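Local coordinates for uncharacterized protein (Leptospirillum rubarum, PDB 3O2I) that is of unknown function, belongs to a family with no assigned role, and pairs with a second copy in its assembly, at residues H73-I76 with L77-K81. Sequence-based numbering, arbitrary orientation.
Sequences HLQI and LEVSK
The carboxylate of E78 lies above one face of the Q75 amide, well offset toward NE2, the planes tilted by about 27°, while V79 CG2 lies beside the amide oxygen, 4.0 Å from Q75 OE1. Q75 meets E78 at i+3 and V79 at i+4 on one turn of the alpha-helix 72-87, an example of how helical spacing brings side chains together. Q75 NE2 and E78 OE1 remain 4.3 Å apart, too far for a hydrogen bond. They are joined instead through a common third party: S68, in the segment leading to the helix, takes the amide N-H on its backbone oxygen and bonds E78 OE1 through its hydroxyl. S68 thus fixes both polar ends, and weak bonds between the S67 hydroxyl and Q75 OE1 and E78 OE2 add to the grip. With CG anti to the backbone N (chi1 174°) and a bend at chi2, the Q75 side chain crosses that of V79 at about a right angle, and it also packs on K106 of the second subunit.

Beneath these groups the backbone supplies the regular bonding. V79 N reaches Q75 O at 3.0 Å in a nearly straight bond (167°), whereas E78 N makes a weak, strongly bent one to the same oxygen at 2.8 Å. The buried face belongs to I76, V79 and S80, which lie against the strands 28-35 and 41-47; V79 also meets L60 and A63 of helix 53-63, so V79 touches both the sheet and the neighbouring helix. L77 faces outward, its CB 3.3 Å from L74 O, and its CG lies 4.2 Å from I76 CG2, where the exposed and buried faces meet. One residue further along, S80 N donates to I76 O at 3.0 Å, and S80 CB lies 3.5 Å from that oxygen.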
ATOM      1  N   HIS B  73      -3.638 -19.518  -1.559  1.00 37.90           N
ATOM      2  CA  HIS B  73      -4.340 -18.932  -0.417  1.00 48.92           C
ATOM      3  C   HIS B  73      -3.737 -19.326   0.941  1.00 56.69           C
ATOM      4  O   HIS B  73      -3.915 -18.616   1.935  1.00 52.91           O
ATOM      5  CB  HIS B  73      -5.851 -19.215  -0.470  1.00 55.55           C
ATOM      6  CG  HIS B  73      -6.223 -20.630  -0.147  1.00 68.26           C
ATOM      7  ND1 HIS B  73      -6.642 -21.021   1.107  1.00 74.21           N
ATOM      8  CD2 HIS B  73      -6.256 -21.742  -0.918  1.00 69.90           C
ATOM      9  CE1 HIS B  73      -6.911 -22.314   1.095  1.00 76.23           C
ATOM     10  NE2 HIS B  73      -6.685 -22.777  -0.121  1.00 73.03           N
ATOM     11  N   LEU B  74      -3.016 -20.444   0.980  1.00 57.98           N
ATOM     12  CA  LEU B  74      -2.307 -20.839   2.197  1.00 60.18           C
ATOM     13  C   LEU B  74      -0.802 -20.611   2.058  1.00 54.83           C
ATOM     14  O   LEU B  74      -0.128 -20.204   3.013  1.00 50.52           O
ATOM     15  CB  LEU B  74      -2.590 -22.302   2.553  1.00 70.46           C
ATOM     16  CG  LEU B  74      -4.042 -22.688   2.860  1.00 78.65           C
ATOM     17  CD1 LEU B  74      -4.190 -24.198   3.056  1.00 77.34           C
ATOM     18  CD2 LEU B  74      -4.561 -21.927   4.074  1.00 83.49           C
ATOM     19  N   GLN B  75      -0.277 -20.875   0.864  1.00 47.83           N
ATOM     20  CA  GLN B  75       1.151 -20.709   0.610  1.00 43.94           C
ATOM     21  C   GLN B  75       1.604 -19.263   0.806  1.00 50.09           C
ATOM     22  O   GLN B  75       2.717 -19.017   1.266  1.00 57.33           O
ATOM     23  CB  GLN B  75       1.499 -21.179  -0.805  1.00 45.02           C
ATOM     24  CG  GLN B  75       2.939 -20.913  -1.215  1.00 46.92           C
ATOM     25  CD  GLN B  75       3.889 -21.997  -0.751  1.00 54.09           C
ATOM     26  OE1 GLN B  75       5.108 -21.808  -0.733  1.00 49.74           O
ATOM     27  NE2 GLN B  75       3.336 -23.150  -0.387  1.00 51.57           N
ATOM     28  N   ILE B  76       0.743 -18.307   0.458  1.00 47.36           N
ATOM     29  CA  ILE B  76       1.091 -16.893   0.588  1.00 41.22           C
ATOM     30  C   ILE B  76       1.538 -16.594   2.008  1.00 44.94           C
ATOM     31  O   ILE B  76       2.511 -15.878   2.218  1.00 43.73           O
ATOM     32  CB  ILE B  76      -0.062 -15.956   0.184  1.00 43.30           C
ATOM     33  CG1 ILE B  76       0.431 -14.505   0.132  1.00 41.00           C
ATOM     34  CG2 ILE B  76      -1.251 -16.089   1.139  1.00 45.69           C
ATOM     35  CD1 ILE B  76      -0.592 -13.528  -0.447  1.00 33.45           C
ATOM     36  N   LEU B  77       0.834 -17.175   2.974  1.00 49.40           N
ATOM     37  CA  LEU B  77       1.169 -17.028   4.388  1.00 50.58           C
ATOM     38  C   LEU B  77       2.590 -17.490   4.679  1.00 49.74           C
ATOM     39  O   LEU B  77       3.293 -16.894   5.502  1.00 46.56           O
ATOM     40  CB  LEU B  77       0.186 -17.820   5.250  1.00 56.75           C
ATOM     41  CG  LEU B  77      -1.275 -17.390   5.165  1.00 61.12           C
ATOM     42  CD1 LEU B  77      -2.134 -18.251   6.077  1.00 59.68           C
ATOM     43  CD2 LEU B  77      -1.421 -15.900   5.516  1.00 55.28           C
ATOM     44  N   GLU B  78       3.008 -18.553   3.995  1.00 48.16           N
ATOM     45  CA  GLU B  78       4.318 -19.152   4.234  1.00 48.93           C
ATOM     46  C   GLU B  78       5.439 -18.308   3.635  1.00 45.87           C
ATOM     47  O   GLU B  78       6.452 -18.062   4.284  1.00 56.69           O
ATOM     48  CB  GLU B  78       4.363 -20.599   3.699  1.00 54.83           C
ATOM     49  CG  GLU B  78       3.196 -21.463   4.180  1.00 59.86           C
ATOM     50  CD  GLU B  78       3.514 -22.955   4.189  1.00 71.68           C
ATOM     51  OE1 GLU B  78       2.619 -23.761   3.835  1.00 69.57           O
ATOM     52  OE2 GLU B  78       4.654 -23.321   4.549  1.00 76.43           O
ATOM     53  N   VAL B  79       5.252 -17.870   2.394  1.00 45.58           N
ATOM     54  CA  VAL B  79       6.187 -16.964   1.733  1.00 46.53           C
ATOM     55  C   VAL B  79       6.413 -15.685   2.564  1.00 47.31           C
ATOM     56  O   VAL B  79       7.551 -15.239   2.761  1.00 44.96           O
ATOM     57  CB  VAL B  79       5.664 -16.587   0.330  1.00 48.22           C
ATOM     58  CG1 VAL B  79       6.521 -15.489  -0.290  1.00 46.28           C
ATOM     59  CG2 VAL B  79       5.611 -17.826  -0.561  1.00 45.69           C
ATOM     60  N   SER B  80       5.321 -15.099   3.044  1.00 48.20           N
ATOM     61  CA  SER B  80       5.406 -13.935   3.926  1.00 43.69           C
ATOM     62  C   SER B  80       6.313 -14.220   5.124  1.00 46.97           C
ATOM     63  O   SER B  80       7.230 -13.446   5.420  1.00 50.36           O
ATOM     64  CB  SER B  80       4.012 -13.529   4.406  1.00 50.39           C
ATOM     65  OG  SER B  80       4.081 -12.442   5.323  1.00 58.10           O
ATOM     66  N   LYS B  81       6.054 -15.338   5.803  1.00 53.66           N
ATOM     67  CA  LYS B  81       6.828 -15.741   6.982  1.00 57.77           C
ATOM     68  C   LYS B  81       8.322 -15.852   6.697  1.00 51.08           C
ATOM     69  O   LYS B  81       9.149 -15.558   7.556  1.00 53.79           O
ATOM     70  CB  LYS B  81       6.328 -17.078   7.527  1.00 69.15           C
ATOM     71  CG  LYS B  81       5.062 -16.999   8.357  1.00 74.98           C
ATOM     72  CD  LYS B  81       4.754 -18.352   8.991  1.00 79.33           C
ATOM     73  CE  LYS B  81       5.857 -18.779   9.954  1.00 84.21           C
ATOM     74  NZ  LYS B  81       5.622 -20.144  10.523  1.00 91.02           N
TER